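Long-range contacts in adenosylmethionine-8-amino-7-oxononanoate aminotransferase (Methanocaldococcus jannaschii, PDB 6ZHK), which probably transfers an amino group from S-adenosyl-L-methionine to 7-keto-8-aminopelargonic acid in biotin biosynthesis, with pyridoxal 5'-phosphate as its cofactor: residues A[112-118]-A[311-317]; A[109-113]-A[292-297]; A[376-382]-A[454-458]; A[371-375]-A[450-454]. All coordinates share one frame; numbering follows the deposited sequence.

Contact 1: residues A[112-118]-A[311-317]; sequences HLTKVFY and AATLTTD. With MG (magnesium ion), chain C.
T114 and K115 converge on D317 OD1 from opposite faces of its carboxylate plane. T114 OG1 donates to D317 OD1 at 2.7 Å from high above that plane (69° out of it), whereas K115 NZ stands 2.9 Å from D317 OD1 on the syn side and makes a salt bridge. The lysine chain crosses the aspartate at about a right angle, bending at chi2 (-67°) and again at chi4. K115 NZ also donates to the backbone O of E19 of the second subunit. Close by, T315 O accepts both T114 N (3.0 Å) and K115 N (3.1 Å): two consecutive residues facing one define a classic beta bulge. From there the strands run antiparallel, with F117 and T313 a hydrogen-bonded pair. V116 and L314 lie side by side on the sheet face that packs V116 against helix 96-108, V116 CG2 3.8 Å from L314 CG. F117 and T313 point to the other face, against helix 122-140. An alanine at D317 would probably leave T114 OG1 without this acceptor and K115 without its salt-bridge mate, with E19 O of the second subunit still to hold NZ. Because D317 begins helix 317-321, its negative charge is likely to be favoured by that helix start as well as by both donors. The T114-D317-K115 cluster thus joins the bulge to the helix, and K115 reaches the subunit interface.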
loop_
_atom_site.group_PDB
_atom_site.type_symbol
_atom_site.label_atom_id
_atom_site.label_comp_id
_atom_site.label_asym_id
_atom_site.label_seq_id
_atom_site.Cartn_x
_atom_site.Cartn_y
_atom_site.Cartn_z
ATOM N N HIS A 112 -25.342 -8.074 0.456
ATOM C CA HIS A 112 -25.261 -7.422 -0.846
ATOM C C HIS A 112 -23.792 -7.231 -1.239
ATOM O O HIS A 112 -23.544 -6.810 -2.358
ATOM C CB HIS A 112 -25.971 -6.065 -0.888
ATOM C CG HIS A 112 -25.423 -5.093 0.103
ATOM N ND1 HIS A 112 -25.671 -5.215 1.450
ATOM C CD2 HIS A 112 -24.636 -4.003 -0.044
ATOM C CE1 HIS A 112 -25.040 -4.259 2.106
ATOM N NE2 HIS A 112 -24.394 -3.498 1.216
ATOM N N LEU A 113 -22.872 -7.529 -0.316
ATOM C CA LEU A 113 -21.449 -7.361 -0.662
ATOM C C LEU A 113 -20.875 -8.740 -0.969
ATOM O O LEU A 113 -20.724 -9.611 -0.082
ATOM C CB LEU A 113 -20.687 -6.681 0.482
ATOM C CG LEU A 113 -21.183 -5.285 0.899
ATOM C CD1 LEU A 113 -20.590 -4.812 2.230
ATOM C CD2 LEU A 113 -20.853 -4.242 -0.174
ATOM N N THR A 114 -20.552 -8.904 -2.266
ATOM C CA THR A 114 -20.389 -10.200 -2.894
ATOM C C THR A 114 -19.065 -10.303 -3.643
ATOM O O THR A 114 -18.779 -11.355 -4.234
ATOM C CB THR A 114 -21.528 -10.433 -3.895
ATOM O OG1 THR A 114 -21.636 -9.258 -4.692
ATOM C CG2 THR A 114 -22.861 -10.658 -3.207
ATOM N N LYS A 115 -18.289 -9.226 -3.701
ATOM C CA LYS A 115 -17.052 -9.305 -4.501
ATOM C C LYS A 115 -15.918 -8.696 -3.683
ATOM O O LYS A 115 -16.178 -7.789 -2.889
ATOM C CB LYS A 115 -17.199 -8.507 -5.793
ATOM C CG LYS A 115 -18.209 -9.133 -6.791
ATOM C CD LYS A 115 -17.702 -10.459 -7.318
ATOM C CE LYS A 115 -18.603 -11.085 -8.373
ATOM N NZ LYS A 115 -19.681 -11.875 -7.735
ATOM N N VAL A 116 -14.691 -9.190 -3.885
ATOM C CA VAL A 116 -13.560 -8.829 -3.029
ATOM C C VAL A 116 -12.403 -8.423 -3.945
ATOM O O VAL A 116 -12.040 -9.219 -4.814
ATOM C CB VAL A 116 -13.103 -10.035 -2.144
ATOM C CG1 VAL A 116 -11.757 -9.741 -1.480
ATOM C CG2 VAL A 116 -14.144 -10.322 -1.088
ATOM N N PHE A 117 -11.882 -7.199 -3.765
ATOM C CA PHE A 117 -10.690 -6.769 -4.477
ATOM C C PHE A 117 -9.644 -6.495 -3.398
ATOM O O PHE A 117 -9.829 -5.600 -2.565
ATOM C CB PHE A 117 -11.000 -5.459 -5.243
ATOM C CG PHE A 117 -9.934 -5.121 -6.244
ATOM C CD1 PHE A 117 -8.685 -4.664 -5.834
ATOM C CD2 PHE A 117 -10.182 -5.320 -7.589
ATOM C CE1 PHE A 117 -7.665 -4.451 -6.772
ATOM C CE2 PHE A 117 -9.189 -5.072 -8.534
ATOM C CZ PHE A 117 -7.929 -4.692 -8.117
ATOM N N TYR A 118 -8.491 -7.183 -3.457
ATOM C CA TYR A 118 -7.520 -7.099 -2.380
ATOM C C TYR A 118 -6.483 -6.012 -2.636
ATOM O O TYR A 118 -6.185 -5.689 -3.769
ATOM C CB TYR A 118 -6.689 -8.384 -2.327
ATOM C CG TYR A 118 -7.467 -9.595 -1.797
ATOM C CD1 TYR A 118 -7.853 -9.646 -0.461
ATOM C CD2 TYR A 118 -7.756 -10.691 -2.620
ATOM C CE1 TYR A 118 -8.517 -10.772 0.038
ATOM C CE2 TYR A 118 -8.396 -11.819 -2.133
ATOM C CZ TYR A 118 -8.806 -11.838 -0.811
ATOM O OH TYR A 118 -9.431 -12.926 -0.269
ATOM N N ALA A 311 -5.475 -5.422 2.999
ATOM C CA ALA A 311 -6.719 -4.684 2.964
ATOM C C ALA A 311 -7.628 -5.272 1.886
ATOM O O ALA A 311 -7.204 -6.096 1.072
ATOM C CB ALA A 311 -6.437 -3.231 2.795
ATOM N N ALA A 312 -8.921 -4.922 1.951
ATOM C CA ALA A 312 -9.871 -5.381 0.931
ATOM C C ALA A 312 -10.923 -4.313 0.653
ATOM O O ALA A 312 -11.321 -3.547 1.555
ATOM C CB ALA A 312 -10.563 -6.631 1.467
ATOM N N THR A 313 -11.368 -4.247 -0.608
ATOM C CA THR A 313 -12.496 -3.397 -0.944
ATOM C C THR A 313 -13.602 -4.325 -1.446
ATOM O O THR A 313 -13.426 -5.036 -2.420
ATOM C CB THR A 313 -12.075 -2.438 -2.083
ATOM O OG1 THR A 313 -10.889 -1.744 -1.656
ATOM C CG2 THR A 313 -13.177 -1.466 -2.441
ATOM N N LEU A 314 -14.723 -4.359 -0.742
ATOM C CA LEU A 314 -15.801 -5.234 -1.147
ATOM C C LEU A 314 -16.900 -4.400 -1.836
ATOM O O LEU A 314 -17.214 -3.303 -1.383
ATOM C CB LEU A 314 -16.372 -5.876 0.138
ATOM C CG LEU A 314 -15.714 -7.194 0.493
ATOM C CD1 LEU A 314 -14.256 -7.022 0.953
ATOM C CD2 LEU A 314 -16.592 -8.061 1.394
ATOM N N THR A 315 -17.529 -4.956 -2.886
ATOM C CA THR A 315 -18.561 -4.241 -3.637
ATOM C C THR A 315 -19.744 -5.188 -3.936
ATOM O O THR A 315 -19.677 -6.413 -3.697
ATOM C CB THR A 315 -18.045 -3.676 -4.978
ATOM O OG1 THR A 315 -17.948 -4.768 -5.889
ATOM C CG2 THR A 315 -16.639 -3.117 -4.912
ATOM N N THR A 316 -20.810 -4.567 -4.434
ATOM C CA THR A 316 -22.026 -5.190 -4.925
ATOM C C THR A 316 -21.741 -5.759 -6.303
ATOM O O THR A 316 -20.754 -5.374 -6.925
ATOM C CB THR A 316 -23.157 -4.166 -5.020
ATOM O OG1 THR A 316 -22.705 -3.177 -5.960
ATOM C CG2 THR A 316 -23.468 -3.567 -3.664
ATOM N N ASP A 317 -22.568 -6.716 -6.739
ATOM C CA ASP A 317 -22.407 -7.189 -8.105
ATOM C C ASP A 317 -22.739 -6.070 -9.099
ATOM O O ASP A 317 -22.234 -6.086 -10.235
ATOM C CB ASP A 317 -23.317 -8.388 -8.403
ATOM C CG ASP A 317 -22.800 -9.697 -7.809
ATOM O OD1 ASP A 317 -21.639 -9.755 -7.355
ATOM O OD2 ASP A 317 -23.582 -10.652 -7.856
HETATM MG MG MG C . -21.232 -10.305 1.946
HETATM O O HOH W 1 -24.644 -7.596 -4.991
HETATM O O HOH W 2 -8.593 -3.298 -1.633
HETATM O O HOH W 3 -22.504 -11.742 1.034
#

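Contact 2: residues A[109-113]-A[292-297]; sequences TPKHL and EKPDIL. With MG (magnesium ion), chain C.
H112 NE2 donates to P294 O at 2.8 Å, the acceptor lying in the imidazole plane, although the N-H...O angle of 138° makes the bond bent and the donor stands above the carbonyl plane. The histidine belongs to a type I beta turn from P110 to L113, closed by L113 N to P110 O, which wraps a magnesium ion. P110 O and L113 O each bind the metal at 2.2 Å, T109 OG1 binds it at a longer 2.6 Å, and a water and V106 O complete the five ligands. T109 OG1 also donates to L105 O. H112 CG sits between its own backbone N and carbonyl carbon (chi1 59°), which turns the ring onto E292, the first residue past helix 286-291, where the chain leaves the helix in a Schellman motif. E292 CB lies over the ring face, 4.2 Å from the centroid, in a CH-pi contact, and the two side chains slide past each other in opposite directions. L113 CG, from the next residue, lies toward the rim of the opposite face, so the imidazole is sandwiched between E292 and its own chain neighbour. P294 follows a cis peptide bond, and strand 296-299 begins two residues later. There the contact turns apolar: L113 crosses L297 at about a right angle, L113 CD1 meeting L297 CB at 3.7 Å, while L297 CD2 touches T109 CG2 at 3.9 Å.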
loop_
_atom_site.group_PDB
_atom_site.type_symbol
_atom_site.label_atom_id
_atom_site.label_comp_id
_atom_site.label_asym_id
_atom_site.label_seq_id
_atom_site.Cartn_x
_atom_site.Cartn_y
_atom_site.Cartn_z
ATOM N N THR A 109 -19.726 -10.716 5.570
ATOM C CA THR A 109 -20.178 -9.334 5.471
ATOM C C THR A 109 -21.621 -9.327 5.011
ATOM O O THR A 109 -22.103 -10.337 4.487
ATOM C CB THR A 109 -19.348 -8.581 4.426
ATOM O OG1 THR A 109 -19.208 -9.411 3.272
ATOM C CG2 THR A 109 -17.952 -8.321 4.948
ATOM N N PRO A 110 -22.319 -8.174 5.102
ATOM C CA PRO A 110 -23.665 -8.063 4.537
ATOM C C PRO A 110 -23.810 -8.732 3.161
ATOM O O PRO A 110 -22.860 -8.860 2.352
ATOM C CB PRO A 110 -23.955 -6.544 4.529
ATOM C CG PRO A 110 -23.151 -6.060 5.759
ATOM C CD PRO A 110 -21.885 -6.927 5.739
ATOM N N LYS A 111 -25.061 -9.197 2.972
ATOM C CA LYS A 111 -25.308 -10.093 1.869
ATOM C C LYS A 111 -25.204 -9.407 0.521
ATOM O O LYS A 111 -25.031 -10.118 -0.448
ATOM C CB LYS A 111 -26.645 -10.835 2.006
ATOM C CG LYS A 111 -26.484 -12.185 2.716
ATOM C CD LYS A 111 -26.115 -12.060 4.195
ATOM C CE LYS A 111 -24.759 -12.647 4.563
ATOM N NZ LYS A 111 -24.105 -11.982 5.727
ATOM N N HIS A 112 -25.342 -8.074 0.456
ATOM C CA HIS A 112 -25.261 -7.422 -0.846
ATOM C C HIS A 112 -23.792 -7.231 -1.239
ATOM O O HIS A 112 -23.544 -6.810 -2.358
ATOM C CB HIS A 112 -25.971 -6.065 -0.888
ATOM C CG HIS A 112 -25.423 -5.093 0.103
ATOM N ND1 HIS A 112 -25.671 -5.215 1.450
ATOM C CD2 HIS A 112 -24.636 -4.003 -0.044
ATOM C CE1 HIS A 112 -25.040 -4.259 2.106
ATOM N NE2 HIS A 112 -24.394 -3.498 1.216
ATOM N N LEU A 113 -22.872 -7.529 -0.316
ATOM C CA LEU A 113 -21.449 -7.361 -0.662
ATOM C C LEU A 113 -20.875 -8.740 -0.969
ATOM O O LEU A 113 -20.724 -9.611 -0.082
ATOM C CB LEU A 113 -20.687 -6.681 0.482
ATOM C CG LEU A 113 -21.183 -5.285 0.899
ATOM C CD1 LEU A 113 -20.590 -4.812 2.230
ATOM C CD2 LEU A 113 -20.853 -4.242 -0.174
ATOM N N GLU A 292 -29.315 -2.156 1.470
ATOM C CA GLU A 292 -28.218 -2.682 0.671
ATOM C C GLU A 292 -27.139 -1.602 0.580
ATOM O O GLU A 292 -26.598 -1.382 -0.493
ATOM C CB GLU A 292 -28.690 -3.255 -0.682
ATOM C CG GLU A 292 -29.538 -4.511 -0.460
ATOM C CD GLU A 292 -30.263 -5.068 -1.664
ATOM O OE1 GLU A 292 -29.710 -5.004 -2.759
ATOM O OE2 GLU A 292 -31.373 -5.605 -1.470
ATOM N N LYS A 293 -26.840 -0.944 1.722
ATOM C CA LYS A 293 -25.741 0.017 1.744
ATOM C C LYS A 293 -24.791 -0.391 2.844
ATOM O O LYS A 293 -25.198 -1.008 3.839
ATOM C CB LYS A 293 -26.287 1.411 2.021
ATOM C CG LYS A 293 -27.149 1.941 0.889
ATOM C CD LYS A 293 -26.267 2.421 -0.255
ATOM C CE LYS A 293 -27.051 2.891 -1.456
ATOM N NZ LYS A 293 -27.254 1.750 -2.390
ATOM N N PRO A 294 -23.484 -0.084 2.746
ATOM C CA PRO A 294 -22.902 0.669 1.641
ATOM C C PRO A 294 -22.752 -0.161 0.377
ATOM O O PRO A 294 -22.702 -1.378 0.437
ATOM C CB PRO A 294 -21.482 0.931 2.165
ATOM C CG PRO A 294 -21.143 -0.326 2.974
ATOM C CD PRO A 294 -22.492 -0.563 3.692
ATOM N N ASP A 295 -22.523 0.533 -0.750
ATOM C CA ASP A 295 -22.239 -0.109 -2.015
ATOM C C ASP A 295 -20.826 -0.644 -2.048
ATOM O O ASP A 295 -20.557 -1.659 -2.695
ATOM C CB ASP A 295 -22.372 0.906 -3.160
ATOM C CG ASP A 295 -23.785 1.432 -3.192
ATOM O OD1 ASP A 295 -24.659 0.641 -3.640
ATOM O OD2 ASP A 295 -24.003 2.561 -2.694
ATOM N N ILE A 296 -19.949 0.012 -1.317
ATOM C CA ILE A 296 -18.561 -0.424 -1.272
ATOM C C ILE A 296 -18.111 -0.288 0.181
ATOM O O ILE A 296 -18.386 0.705 0.806
ATOM C CB ILE A 296 -17.658 0.443 -2.174
ATOM C CG1 ILE A 296 -18.171 0.555 -3.610
ATOM C CG2 ILE A 296 -16.215 -0.030 -2.115
ATOM C CD1 ILE A 296 -17.150 1.267 -4.538
ATOM N N LEU A 297 -17.442 -1.311 0.698
ATOM C CA LEU A 297 -16.949 -1.443 2.068
ATOM C C LEU A 297 -15.425 -1.591 1.980
ATOM O O LEU A 297 -14.966 -2.512 1.318
ATOM C CB LEU A 297 -17.556 -2.708 2.695
ATOM C CG LEU A 297 -17.006 -3.064 4.107
ATOM C CD1 LEU A 297 -17.366 -1.924 5.076
ATOM C CD2 LEU A 297 -17.551 -4.414 4.577
HETATM MG MG MG C . -21.232 -10.305 1.946
HETATM O O HOH W 3 -22.504 -11.742 1.034
#

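Contact 3: residues A[376-382]-A[454-458]; sequences LRKLKEL and CDALY
L376 approaches C454, and L379 approaches Y458, with a CA-CA distance of 6.0 Å in each pair; residues 377-381 have helical backbone angles, and bonds such as L382 N to L379 O reach back three residues, while 454-458 is regular helix. The Y458 ring is the main surface met. L382 CD2 sits over one face, 3.8 Å from the ring centroid and 29° off the normal, a CH-pi contact whose nearest pair is L382 CD2 to Y458 CE2 at 3.4 Å. K378 CD approaches Y458 CD2 obliquely at 3.8 Å, and E381 OE1 stands at the ring edge, its carboxylate plane turned 75° from the ring. Y458 CG lies opposite its backbone N (chi1 -180°), which extends the ring across to these residues. K378 continues past the tyrosine, and K378 NZ makes a long salt bridge of 3.4 Å with D455 OD1 while bonding more firmly to E375 O. L379 CD1 meets L457 CD2 at 3.6 Å, the two chains crossing at about a right angle. An alanine in place of Y458 would probably open a gap beside L382 CD2 and leave the aliphatic part of K378 without its wall. On the side of the sheet, L376 packs on V395 and L439 of strands 394-399 and 436-439; L457 reaches these strands too, and V419 and L423 of helix 415-425.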
loop_
_atom_site.group_PDB
_atom_site.type_symbol
_atom_site.label_atom_id
_atom_site.label_comp_id
_atom_site.label_asym_id
_atom_site.label_seq_id
_atom_site.Cartn_x
_atom_site.Cartn_y
_atom_site.Cartn_z
ATOM N N LEU A 376 -14.292 3.911 32.814
ATOM C CA LEU A 376 -13.922 5.214 32.285
ATOM C C LEU A 376 -14.763 6.346 32.907
ATOM O O LEU A 376 -14.433 7.548 32.791
ATOM C CB LEU A 376 -14.160 5.182 30.763
ATOM C CG LEU A 376 -13.184 4.361 29.910
ATOM C CD1 LEU A 376 -13.777 4.144 28.499
ATOM C CD2 LEU A 376 -11.838 5.075 29.862
ATOM N N ARG A 377 -15.908 5.994 33.521
ATOM C CA ARG A 377 -16.784 7.059 33.988
ATOM C C ARG A 377 -16.091 8.035 34.942
ATOM O O ARG A 377 -16.320 9.230 34.835
ATOM C CB ARG A 377 -18.031 6.477 34.676
ATOM C CG ARG A 377 -19.066 5.936 33.702
ATOM C CD ARG A 377 -20.242 5.543 34.562
ATOM N NE ARG A 377 -20.801 4.263 34.143
ATOM C CZ ARG A 377 -21.451 3.435 34.969
ATOM N NH1 ARG A 377 -21.586 3.751 36.251
ATOM N NH2 ARG A 377 -21.953 2.295 34.522
ATOM N N LYS A 378 -15.250 7.536 35.867
ATOM C CA LYS A 378 -14.580 8.391 36.849
ATOM C C LYS A 378 -13.699 9.452 36.202
ATOM O O LYS A 378 -13.347 10.434 36.857
ATOM C CB LYS A 378 -13.762 7.548 37.837
ATOM C CG LYS A 378 -12.759 6.586 37.174
ATOM C CD LYS A 378 -11.743 5.968 38.149
ATOM C CE LYS A 378 -10.883 4.878 37.508
ATOM N NZ LYS A 378 -11.663 3.648 37.176
ATOM N N LEU A 379 -13.277 9.253 34.943
ATOM C CA LEU A 379 -12.382 10.232 34.336
ATOM C C LEU A 379 -13.122 11.551 34.104
ATOM O O LEU A 379 -12.510 12.624 34.065
ATOM C CB LEU A 379 -11.845 9.690 33.000
ATOM C CG LEU A 379 -10.966 8.456 33.096
ATOM C CD1 LEU A 379 -10.752 7.848 31.719
ATOM C CD2 LEU A 379 -9.641 8.761 33.770
ATOM N N LYS A 380 -14.454 11.441 33.997
ATOM C CA LYS A 380 -15.304 12.571 33.693
ATOM C C LYS A 380 -15.193 13.616 34.807
ATOM O O LYS A 380 -15.304 14.797 34.512
ATOM C CB LYS A 380 -16.752 12.128 33.416
ATOM C CG LYS A 380 -17.099 11.835 31.956
ATOM C CD LYS A 380 -18.588 11.895 31.649
ATOM N N GLU A 381 -14.885 13.195 36.038
ATOM C CA GLU A 381 -14.809 14.093 37.193
ATOM C C GLU A 381 -13.544 14.951 37.188
ATOM O O GLU A 381 -13.534 15.999 37.820
ATOM C CB GLU A 381 -14.630 13.364 38.524
ATOM C CG GLU A 381 -15.574 12.208 38.811
ATOM C CD GLU A 381 -14.967 11.207 39.792
ATOM O OE1 GLU A 381 -13.703 11.155 39.911
ATOM O OE2 GLU A 381 -15.745 10.446 40.422
ATOM N N LEU A 382 -12.478 14.519 36.496
ATOM C CA LEU A 382 -11.175 15.167 36.639
ATOM C C LEU A 382 -11.203 16.559 36.008
ATOM O O LEU A 382 -11.840 16.744 34.965
ATOM C CB LEU A 382 -10.125 14.343 35.876
ATOM C CG LEU A 382 -9.860 12.921 36.344
ATOM C CD1 LEU A 382 -8.870 12.229 35.384
ATOM C CD2 LEU A 382 -9.312 12.900 37.772
ATOM N N CYS A 454 -7.644 1.889 33.278
ATOM C CA CYS A 454 -8.453 3.055 33.598
ATOM C C CYS A 454 -8.003 3.725 34.907
ATOM O O CYS A 454 -7.994 4.954 35.010
ATOM C CB CYS A 454 -9.907 2.588 33.656
ATOM S SG CYS A 454 -10.587 2.080 32.030
ATOM N N ASP A 455 -7.598 2.913 35.915
ATOM C CA ASP A 455 -7.031 3.473 37.140
ATOM C C ASP A 455 -5.713 4.179 36.814
ATOM O O ASP A 455 -5.432 5.249 37.341
ATOM C CB ASP A 455 -6.703 2.376 38.163
ATOM C CG ASP A 455 -7.895 1.852 38.942
ATOM O OD1 ASP A 455 -8.949 2.501 38.939
ATOM O OD2 ASP A 455 -7.768 0.783 39.527
ATOM N N ALA A 456 -4.879 3.603 35.935
ATOM C CA ALA A 456 -3.631 4.293 35.618
ATOM C C ALA A 456 -3.889 5.582 34.835
ATOM O O ALA A 456 -3.130 6.557 34.965
ATOM C CB ALA A 456 -2.731 3.392 34.786
ATOM N N LEU A 457 -4.933 5.587 33.987
ATOM C CA LEU A 457 -5.199 6.803 33.219
ATOM C C LEU A 457 -5.660 7.939 34.150
ATOM O O LEU A 457 -5.270 9.117 34.005
ATOM C CB LEU A 457 -6.235 6.478 32.130
ATOM C CG LEU A 457 -6.550 7.587 31.119
ATOM C CD1 LEU A 457 -5.299 8.106 30.399
ATOM C CD2 LEU A 457 -7.590 7.138 30.116
ATOM N N TYR A 458 -6.504 7.567 35.100
ATOM C CA TYR A 458 -6.972 8.495 36.131
ATOM C C TYR A 458 -5.783 9.174 36.844
ATOM O O TYR A 458 -5.702 10.393 36.905
ATOM C CB TYR A 458 -7.915 7.752 37.086
ATOM C CG TYR A 458 -8.481 8.599 38.212
ATOM C CD1 TYR A 458 -7.806 8.796 39.418
ATOM C CD2 TYR A 458 -9.737 9.183 38.076
ATOM C CE1 TYR A 458 -8.375 9.553 40.446
ATOM C CE2 TYR A 458 -10.319 9.934 39.092
ATOM C CZ TYR A 458 -9.632 10.133 40.278
ATOM O OH TYR A 458 -10.254 10.881 41.247
#

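Contact 4: residues A[371-375]-A[450-454]; sequences LFHKE and IIYLC
L371 faces the other helix with two partners: L371 CD2 meets I451 CD1 at 4.2 Å, the side chains crossing at about a right angle, and L371 CG lies near I450 CG2. One residue on, F372 brings both backbone and ring into play. I450 CG2 touches F372 CA at 3.7 Å and reaches the ring obliquely, close to F372 CD1. With F372 CG opposite the backbone N (chi1 -172°), the ring runs along one flank of the helix-helix groove, so that its edge meets C454 SG, 3.9 Å from F372 CD1. The sulfur is 75° off the ring normal, which identifies an edge-on sulfur-aromatic contact, and L453 CD2 approaches F372 CE1 obliquely. These contacts belong to a near-parallel helix pair, the axes 9.5 Å apart with 24° between directions, which packs the C-terminal helix 447-463 against helix 366-376. K374 is tied within its own helix, K374 NZ making a 2.7 Å salt bridge to E375 OE2. E375 then folds back over the interface: bent at chi2, it lays its CG and CD against I451 CG1, while E375 CB rests 3.8 Å from C454 SG. A water lies within bonding distance of both E375 OE1 (2.6 Å) and I451 O, though more acceptors surround it than it has protons.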
loop_
_atom_site.group_PDB
_atom_site.type_symbol
_atom_site.label_atom_id
_atom_site.label_comp_id
_atom_site.label_asym_id
_atom_site.label_seq_id
_atom_site.Cartn_x
_atom_site.Cartn_y
_atom_site.Cartn_z
ATOM N N LEU A 371 -17.681 -3.288 30.987
ATOM C CA LEU A 371 -16.762 -2.998 32.086
ATOM C C LEU A 371 -15.864 -1.797 31.775
ATOM O O LEU A 371 -15.644 -0.927 32.622
ATOM C CB LEU A 371 -15.965 -4.261 32.441
ATOM C CG LEU A 371 -14.844 -4.044 33.479
ATOM C CD1 LEU A 371 -15.398 -3.693 34.874
ATOM C CD2 LEU A 371 -13.863 -5.207 33.542
ATOM N N PHE A 372 -15.296 -1.767 30.557
ATOM C CA PHE A 372 -14.470 -0.652 30.113
ATOM C C PHE A 372 -15.218 0.690 30.254
ATOM O O PHE A 372 -14.681 1.657 30.784
ATOM C CB PHE A 372 -14.084 -0.902 28.635
ATOM C CG PHE A 372 -13.080 0.041 28.021
ATOM C CD1 PHE A 372 -12.044 0.547 28.786
ATOM C CD2 PHE A 372 -13.151 0.410 26.682
ATOM C CE1 PHE A 372 -11.053 1.341 28.222
ATOM C CE2 PHE A 372 -12.198 1.265 26.114
ATOM C CZ PHE A 372 -11.150 1.725 26.888
ATOM N N HIS A 373 -16.459 0.758 29.770
ATOM C CA HIS A 373 -17.158 2.038 29.786
ATOM C C HIS A 373 -17.456 2.451 31.228
ATOM O O HIS A 373 -17.429 3.648 31.535
ATOM C CB HIS A 373 -18.423 2.026 28.879
ATOM C CG HIS A 373 -18.113 1.843 27.424
ATOM N ND1 HIS A 373 -19.092 1.611 26.475
ATOM C CD2 HIS A 373 -16.931 1.835 26.756
ATOM C CE1 HIS A 373 -18.529 1.477 25.270
ATOM N NE2 HIS A 373 -17.196 1.633 25.404
ATOM N N LYS A 374 -17.787 1.474 32.077
ATOM C CA LYS A 374 -18.082 1.722 33.486
ATOM C C LYS A 374 -16.840 2.257 34.202
ATOM O O LYS A 374 -16.921 3.237 34.946
ATOM C CB LYS A 374 -18.623 0.432 34.111
ATOM C CG LYS A 374 -18.769 0.504 35.624
ATOM C CD LYS A 374 -19.520 -0.654 36.212
ATOM C CE LYS A 374 -18.716 -1.914 36.460
ATOM N NZ LYS A 374 -17.356 -1.631 36.992
ATOM N N GLU A 375 -15.658 1.709 33.873
ATOM C CA GLU A 375 -14.382 2.101 34.476
ATOM C C GLU A 375 -13.830 3.431 33.980
ATOM O O GLU A 375 -12.991 4.043 34.651
ATOM C CB GLU A 375 -13.327 0.995 34.350
ATOM C CG GLU A 375 -13.662 -0.287 35.089
ATOM C CD GLU A 375 -13.797 -0.133 36.612
ATOM O OE1 GLU A 375 -12.837 0.353 37.243
ATOM O OE2 GLU A 375 -14.903 -0.433 37.146
ATOM N N ILE A 450 -8.162 -4.082 31.902
ATOM C CA ILE A 450 -9.024 -2.927 31.700
ATOM C C ILE A 450 -9.035 -2.074 32.977
ATOM O O ILE A 450 -9.007 -0.847 32.893
ATOM C CB ILE A 450 -10.447 -3.396 31.320
ATOM C CG1 ILE A 450 -10.530 -3.822 29.851
ATOM C CG2 ILE A 450 -11.432 -2.263 31.536
ATOM C CD1 ILE A 450 -11.772 -4.671 29.527
ATOM N N ILE A 451 -9.163 -2.712 34.159
ATOM C CA ILE A 451 -9.312 -1.968 35.415
ATOM C C ILE A 451 -7.991 -1.274 35.703
ATOM O O ILE A 451 -7.953 -0.108 36.029
ATOM C CB ILE A 451 -9.764 -2.894 36.562
ATOM C CG1 ILE A 451 -11.224 -3.363 36.400
ATOM C CG2 ILE A 451 -9.504 -2.264 37.927
ATOM C CD1 ILE A 451 -11.531 -4.756 36.999
ATOM N N TYR A 452 -6.896 -1.982 35.464
ATOM C CA TYR A 452 -5.568 -1.402 35.594
ATOM C C TYR A 452 -5.442 -0.153 34.721
ATOM O O TYR A 452 -4.947 0.873 35.149
ATOM C CB TYR A 452 -4.460 -2.421 35.293
ATOM C CG TYR A 452 -3.093 -1.823 35.499
ATOM C CD1 TYR A 452 -2.571 -1.649 36.774
ATOM C CD2 TYR A 452 -2.313 -1.438 34.425
ATOM C CE1 TYR A 452 -1.351 -1.037 36.992
ATOM C CE2 TYR A 452 -1.061 -0.867 34.619
ATOM C CZ TYR A 452 -0.577 -0.663 35.909
ATOM O OH TYR A 452 0.652 -0.089 36.136
ATOM N N LEU A 453 -5.774 -0.288 33.435
ATOM C CA LEU A 453 -5.636 0.784 32.464
ATOM C C LEU A 453 -6.395 2.045 32.855
ATOM O O LEU A 453 -5.872 3.138 32.725
ATOM C CB LEU A 453 -6.146 0.284 31.098
ATOM C CG LEU A 453 -6.327 1.348 30.000
ATOM C CD1 LEU A 453 -4.951 1.924 29.585
ATOM C CD2 LEU A 453 -6.940 0.663 28.783
ATOM N N CYS A 454 -7.644 1.889 33.278
ATOM C CA CYS A 454 -8.453 3.055 33.598
ATOM C C CYS A 454 -8.003 3.725 34.907
ATOM O O CYS A 454 -7.994 4.954 35.010
ATOM C CB CYS A 454 -9.907 2.588 33.656
ATOM S SG CYS A 454 -10.587 2.080 32.030
HETATM O O HOH W 4 -10.542 1.323 36.607
#

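In the fold
Following the chain, contact 2 opens at 109-113 and contact 1 at the overlapping 112-118. Contact 2 closes first, joining the loop after helix 96-108 to the start of strand 296-299; contact 1 closes next, adding outermost strand 115-119 to strand 311-315, so their loops cross rather than nest. Strands 296-299 and 311-315 are neighbours in one sheet, where L314 N probably bonds to L297 O, and L113 serves both contacts at the magnesium. Contact 4 opens later, at 371-375, then contact 3 at 376-382; they close in the same order, crossing likewise and sharing C454, and join helix 366-376 and the turn after it to helix 447-463. The two pairs are in series, contacts 1 and 3 having centres 41 Å apart.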